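Local coordinates for L-hydantoinase (Arthrobacter aurescens, PDB 1GKR), which hydrolyses the cyclic amide of hydantoins, preferring aryl-substituted ones, as a zinc-dependent homotetramer whose enantioselectivity varies with the substrate, at residues A[69-81]-A[402-414]. Residues are numbered along the deposited sequence; the frame is centred on the assembly and turned at random.
Sequences KNRYGRFELDSES and ASQFRSLHKYSPF
Asp78 and Ser407 bring the two backbones closest, with 3.9 Å between their CA atoms. There the first turns of helix 75-85 meet the loop 405-409. Gly73 and Leu408 face each other just before the helix, and Ser81 and Arg406 one turn along it. Asp78 OD1 accepts a hydrogen bond from Leu408 N at 3.2 Å, nearly straight (164°). Arg74 N, at the N-cap position, reaches the same oxygen from the opposite face of the carboxylate. Asp78 OD2 is hydrogen-bonded to His313 NE2, and water 1 links it to Tyr72 O and His409 N. Replacing Asp78 with alanine is likely to leave the N-H groups of Leu408 and Arg74 without their shared acceptor, and His313 and water 1 without their partner. With chi1 at 179°, Leu408 turns CG away from its own N, and CD2 lies against the backbone of 69-73, 3.4 Å from Lys69 O. Leu408 CD1 meets Leu77 CD1 at 4.0 Å. His409 presents its ring edge to the loop 69-74. Its NE2 donates to Arg71 O at 2.7 Å; the oxygen lies near the ring plane, but the nitrogen sits above the carbonyl plane. Glu80 OE1 and Arg406 NH2 form a salt bridge at 2.6 Å, with the carboxylate and guanidinium planes 36° apart. The hydrogen bond within it is weak. Water 2 joins Glu80 OE1 to Arg406 O, and Lys118 forms a salt bridge with Glu80 OE2. Water 3 bridges Ser81 OG and Ser407 OG, and Glu339 binds both Ser81 OG and Arg406 N. The contact joins a helix of this TIM-barrel amidohydrolase to the loop before strand 418-428. Backbone polar groups bound by Asp78, His409 and water 1 thus tie the two loops together, with the Tyr72 side chain about 12 Å from a zinc ion.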
loop_
_atom_site.group_PDB
_atom_site.type_symbol
_atom_site.label_atom_id
_atom_site.label_comp_id
_atom_site.label_asym_id
_atom_site.label_seq_id
_atom_site.Cartn_x
_atom_site.Cartn_y
_atom_site.Cartn_z
ATOM N N LYS A 69 11.884 47.120 -2.295
ATOM C CA LYS A 69 10.523 47.581 -2.132
ATOM C C LYS A 69 9.908 48.314 -3.323
ATOM O O LYS A 69 8.713 48.188 -3.565
ATOM C CB LYS A 69 10.389 48.414 -0.856
ATOM C CG LYS A 69 10.930 49.814 -0.928
ATOM C CD LYS A 69 11.007 50.427 0.475
ATOM C CE LYS A 69 12.164 49.828 1.265
ATOM N NZ LYS A 69 12.232 50.337 2.664
ATOM N N ASN A 70 10.690 49.055 -4.095
ATOM C CA ASN A 70 10.085 49.756 -5.220
ATOM C C ASN A 70 9.885 48.890 -6.447
ATOM O O ASN A 70 9.364 49.351 -7.457
ATOM C CB ASN A 70 10.909 50.984 -5.588
ATOM C CG ASN A 70 10.840 52.048 -4.527
ATOM O OD1 ASN A 70 9.746 52.499 -4.156
ATOM N ND2 ASN A 70 12.003 52.456 -4.017
ATOM N N ARG A 71 10.265 47.626 -6.353
ATOM C CA ARG A 71 10.134 46.738 -7.487
ATOM C C ARG A 71 9.126 45.592 -7.297
ATOM O O ARG A 71 8.459 45.180 -8.256
ATOM C CB ARG A 71 11.519 46.184 -7.818
ATOM C CG ARG A 71 11.621 45.376 -9.107
ATOM C CD ARG A 71 13.070 45.353 -9.632
ATOM N NE ARG A 71 13.654 46.697 -9.637
ATOM C CZ ARG A 71 14.405 47.200 -8.657
ATOM N NH1 ARG A 71 14.691 46.475 -7.577
ATOM N NH2 ARG A 71 14.850 48.446 -8.739
ATOM N N TYR A 72 9.005 45.091 -6.067
ATOM C CA TYR A 72 8.113 43.970 -5.776
ATOM C C TYR A 72 6.906 44.277 -4.893
ATOM O O TYR A 72 5.779 43.980 -5.271
ATOM C CB TYR A 72 8.932 42.845 -5.157
ATOM C CG TYR A 72 10.022 42.369 -6.073
ATOM C CD1 TYR A 72 9.734 41.516 -7.129
ATOM C CD2 TYR A 72 11.331 42.820 -5.927
ATOM C CE1 TYR A 72 10.721 41.120 -8.028
ATOM C CE2 TYR A 72 12.328 42.431 -6.819
ATOM C CZ TYR A 72 12.014 41.579 -7.870
ATOM O OH TYR A 72 12.982 41.171 -8.766
ATOM N N GLY A 73 7.141 44.853 -3.717
ATOM C CA GLY A 73 6.048 45.189 -2.817
ATOM C C GLY A 73 6.477 46.018 -1.617
ATOM O O GLY A 73 7.631 45.943 -1.172
ATOM N N ARG A 74 5.549 46.814 -1.091
ATOM C CA ARG A 74 5.815 47.664 0.075
ATOM C C ARG A 74 4.909 47.225 1.232
ATOM O O ARG A 74 3.717 46.978 1.032
ATOM C CB ARG A 74 5.496 49.134 -0.240
ATOM C CG ARG A 74 5.985 49.653 -1.589
ATOM C CD ARG A 74 7.442 50.087 -1.534
ATOM N NE ARG A 74 7.633 51.184 -0.593
ATOM C CZ ARG A 74 7.111 52.392 -0.749
ATOM N NH1 ARG A 74 6.368 52.655 -1.818
ATOM N NH2 ARG A 74 7.319 53.324 0.168
ATOM N N PHE A 75 5.456 47.141 2.441
ATOM C CA PHE A 75 4.639 46.747 3.575
ATOM C C PHE A 75 3.370 47.589 3.720
ATOM O O PHE A 75 2.290 47.028 3.906
ATOM C CB PHE A 75 5.432 46.817 4.883
ATOM C CG PHE A 75 6.503 45.769 5.008
ATOM C CD1 PHE A 75 6.278 44.462 4.581
ATOM C CD2 PHE A 75 7.728 46.076 5.590
ATOM C CE1 PHE A 75 7.259 43.481 4.736
ATOM C CE2 PHE A 75 8.714 45.103 5.750
ATOM C CZ PHE A 75 8.483 43.806 5.324
ATOM N N GLU A 76 3.485 48.918 3.631
ATOM C CA GLU A 76 2.312 49.788 3.790
ATOM C C GLU A 76 1.324 49.726 2.652
ATOM O O GLU A 76 0.196 50.191 2.799
ATOM C CB GLU A 76 2.679 51.264 3.970
ATOM C CG GLU A 76 4.115 51.566 4.256
ATOM C CD GLU A 76 4.975 51.429 3.032
ATOM O OE1 GLU A 76 4.572 51.965 1.977
ATOM O OE2 GLU A 76 6.050 50.789 3.135
ATOM N N LEU A 77 1.723 49.188 1.509
ATOM C CA LEU A 77 0.770 49.107 0.410
ATOM C C LEU A 77 0.079 47.759 0.364
ATOM O O LEU A 77 -1.143 47.682 0.494
ATOM C CB LEU A 77 1.455 49.388 -0.922
ATOM C CG LEU A 77 2.061 50.786 -0.976
ATOM C CD1 LEU A 77 2.574 51.065 -2.371
ATOM C CD2 LEU A 77 1.009 51.799 -0.567
ATOM N N ASP A 78 0.862 46.699 0.197
ATOM C CA ASP A 78 0.319 45.348 0.129
ATOM C C ASP A 78 -0.429 44.921 1.390
ATOM O O ASP A 78 -1.404 44.172 1.305
ATOM C CB ASP A 78 1.440 44.358 -0.173
ATOM C CG ASP A 78 2.103 44.635 -1.499
ATOM O OD1 ASP A 78 2.533 45.789 -1.706
ATOM O OD2 ASP A 78 2.196 43.709 -2.330
ATOM N N SER A 79 0.003 45.385 2.559
ATOM C CA SER A 79 -0.711 44.992 3.757
ATOM C C SER A 79 -2.131 45.589 3.724
ATOM O O SER A 79 -3.020 45.151 4.452
ATOM C CB SER A 79 0.054 45.407 5.025
ATOM O OG SER A 79 -0.110 46.772 5.335
ATOM N N GLU A 80 -2.363 46.580 2.877
ATOM C CA GLU A 80 -3.714 47.128 2.794
ATOM C C GLU A 80 -4.555 46.146 1.991
ATOM O O GLU A 80 -5.757 46.022 2.217
ATOM C CB GLU A 80 -3.732 48.502 2.116
ATOM C CG GLU A 80 -3.111 49.604 2.949
ATOM C CD GLU A 80 -3.669 50.971 2.603
ATOM O OE1 GLU A 80 -4.251 51.106 1.506
ATOM O OE2 GLU A 80 -3.518 51.909 3.419
ATOM N N SER A 81 -3.923 45.455 1.044
ATOM C CA SER A 81 -4.633 44.463 0.249
ATOM C C SER A 81 -5.075 43.346 1.184
ATOM O O SER A 81 -6.182 42.820 1.051
ATOM C CB SER A 81 -3.737 43.870 -0.838
ATOM O OG SER A 81 -3.673 44.710 -1.970
ATOM N N ALA A 402 -8.206 44.393 -10.786
ATOM C CA ALA A 402 -6.804 44.512 -10.408
ATOM C C ALA A 402 -6.260 45.930 -10.265
ATOM O O ALA A 402 -5.374 46.172 -9.452
ATOM C CB ALA A 402 -5.942 43.721 -11.383
ATOM N N SER A 403 -6.786 46.865 -11.049
ATOM C CA SER A 403 -6.321 48.251 -11.007
ATOM C C SER A 403 -6.712 48.946 -9.719
ATOM O O SER A 403 -6.179 50.009 -9.408
ATOM C CB SER A 403 -6.898 49.034 -12.173
ATOM O OG SER A 403 -8.307 49.079 -12.072
ATOM N N GLN A 404 -7.651 48.354 -8.984
ATOM C CA GLN A 404 -8.109 48.913 -7.718
ATOM C C GLN A 404 -7.307 48.359 -6.543
ATOM O O GLN A 404 -7.501 48.780 -5.403
ATOM C CB GLN A 404 -9.592 48.609 -7.505
ATOM C CG GLN A 404 -10.512 49.276 -8.509
ATOM C CD GLN A 404 -10.201 50.756 -8.669
ATOM O OE1 GLN A 404 -10.250 51.522 -7.700
ATOM N NE2 GLN A 404 -9.867 51.169 -9.895
ATOM N N PHE A 405 -6.420 47.409 -6.825
ATOM C CA PHE A 405 -5.587 46.801 -5.797
ATOM C C PHE A 405 -4.847 47.848 -4.996
ATOM O O PHE A 405 -4.368 48.839 -5.541
ATOM C CB PHE A 405 -4.564 45.854 -6.421
ATOM C CG PHE A 405 -5.115 44.497 -6.763
ATOM C CD1 PHE A 405 -6.481 44.237 -6.687
ATOM C CD2 PHE A 405 -4.258 43.476 -7.179
ATOM C CE1 PHE A 405 -6.986 42.985 -7.025
ATOM C CE2 PHE A 405 -4.756 42.220 -7.521
ATOM C CZ PHE A 405 -6.122 41.973 -7.444
ATOM N N ARG A 406 -4.737 47.614 -3.700
ATOM C CA ARG A 406 -4.050 48.543 -2.819
ATOM C C ARG A 406 -2.543 48.280 -2.792
ATOM O O ARG A 406 -1.771 49.102 -2.310
ATOM C CB ARG A 406 -4.629 48.405 -1.419
ATOM C CG ARG A 406 -6.149 48.373 -1.421
ATOM C CD ARG A 406 -6.686 49.726 -1.766
ATOM N NE ARG A 406 -6.282 50.698 -0.752
ATOM C CZ ARG A 406 -5.950 51.963 -1.005
ATOM N NH1 ARG A 406 -5.964 52.430 -2.251
ATOM N NH2 ARG A 406 -5.609 52.769 -0.004
ATOM N N SER A 407 -2.129 47.135 -3.322
ATOM C CA SER A 407 -0.721 46.752 -3.331
ATOM C C SER A 407 0.116 47.549 -4.323
ATOM O O SER A 407 -0.415 48.313 -5.129
ATOM C CB SER A 407 -0.592 45.267 -3.660
ATOM O OG SER A 407 -1.150 44.993 -4.929
ATOM N N LEU A 408 1.432 47.358 -4.264
ATOM C CA LEU A 408 2.334 48.055 -5.172
ATOM C C LEU A 408 1.981 47.727 -6.617
ATOM O O LEU A 408 1.849 48.624 -7.436
ATOM C CB LEU A 408 3.788 47.668 -4.909
ATOM C CG LEU A 408 4.738 48.374 -5.881
ATOM C CD1 LEU A 408 4.695 49.864 -5.584
ATOM C CD2 LEU A 408 6.160 47.832 -5.764
ATOM N N HIS A 409 1.837 46.447 -6.934
ATOM C CA HIS A 409 1.479 46.068 -8.288
ATOM C C HIS A 409 -0.023 45.972 -8.493
ATOM O O HIS A 409 -0.774 45.681 -7.564
ATOM C CB HIS A 409 2.168 44.766 -8.660
ATOM C CG HIS A 409 3.635 44.932 -8.875
ATOM N ND1 HIS A 409 4.150 45.810 -9.805
ATOM C CD2 HIS A 409 4.699 44.383 -8.243
ATOM C CE1 HIS A 409 5.469 45.796 -9.734
ATOM N NE2 HIS A 409 5.827 44.940 -8.794
ATOM N N LYS A 410 -0.458 46.213 -9.723
ATOM C CA LYS A 410 -1.875 46.212 -10.036
ATOM C C LYS A 410 -2.328 45.277 -11.139
ATOM O O LYS A 410 -2.934 45.719 -12.106
ATOM C CB LYS A 410 -2.312 47.629 -10.405
ATOM C CG LYS A 410 -2.768 48.507 -9.251
ATOM C CD LYS A 410 -1.647 49.172 -8.483
ATOM C CE LYS A 410 -2.268 50.117 -7.449
ATOM N NZ LYS A 410 -1.288 50.688 -6.480
ATOM N N TYR A 411 -2.038 43.992 -11.018
ATOM C CA TYR A 411 -2.490 43.030 -12.021
ATOM C C TYR A 411 -2.794 41.709 -11.330
ATOM O O TYR A 411 -2.304 41.452 -10.234
ATOM C CB TYR A 411 -1.443 42.853 -13.113
ATOM C CG TYR A 411 -0.117 42.348 -12.626
ATOM C CD1 TYR A 411 0.118 40.984 -12.480
ATOM C CD2 TYR A 411 0.912 43.235 -12.322
ATOM C CE1 TYR A 411 1.347 40.512 -12.047
ATOM C CE2 TYR A 411 2.152 42.772 -11.884
ATOM C CZ TYR A 411 2.358 41.410 -11.750
ATOM O OH TYR A 411 3.572 40.946 -11.321
ATOM N N SER A 412 -3.603 40.867 -11.956
ATOM C CA SER A 412 -3.967 39.617 -11.319
ATOM C C SER A 412 -4.544 38.624 -12.296
ATOM O O SER A 412 -5.230 39.008 -13.238
ATOM C CB SER A 412 -4.992 39.894 -10.219
ATOM O OG SER A 412 -5.704 38.721 -9.870
ATOM N N PRO A 413 -4.278 37.324 -12.077
ATOM C CA PRO A 413 -4.774 36.238 -12.934
ATOM C C PRO A 413 -6.306 36.206 -12.871
ATOM O O PRO A 413 -6.971 35.731 -13.784
ATOM C CB PRO A 413 -4.185 34.983 -12.294
ATOM C CG PRO A 413 -3.050 35.482 -11.486
ATOM C CD PRO A 413 -3.519 36.782 -10.940
ATOM N N PHE A 414 -6.848 36.726 -11.774
ATOM C CA PHE A 414 -8.286 36.741 -11.538
ATOM C C PHE A 414 -8.949 38.013 -12.026
ATOM O O PHE A 414 -10.162 38.167 -11.909
ATOM C CB PHE A 414 -8.566 36.590 -10.040
ATOM C CG PHE A 414 -7.881 35.411 -9.415
ATOM C CD1 PHE A 414 -8.159 34.119 -9.848
ATOM C CD2 PHE A 414 -6.941 35.593 -8.409
ATOM C CE1 PHE A 414 -7.509 33.027 -9.292
ATOM C CE2 PHE A 414 -6.284 34.506 -7.845
ATOM C CZ PHE A 414 -6.568 33.219 -8.287
HETATM O O HOH W 1 3.042 44.396 -4.966
HETATM O O HOH W 2 -2.389 51.526 -0.561
HETATM O O HOH W 3 -2.701 42.825 -4.201
#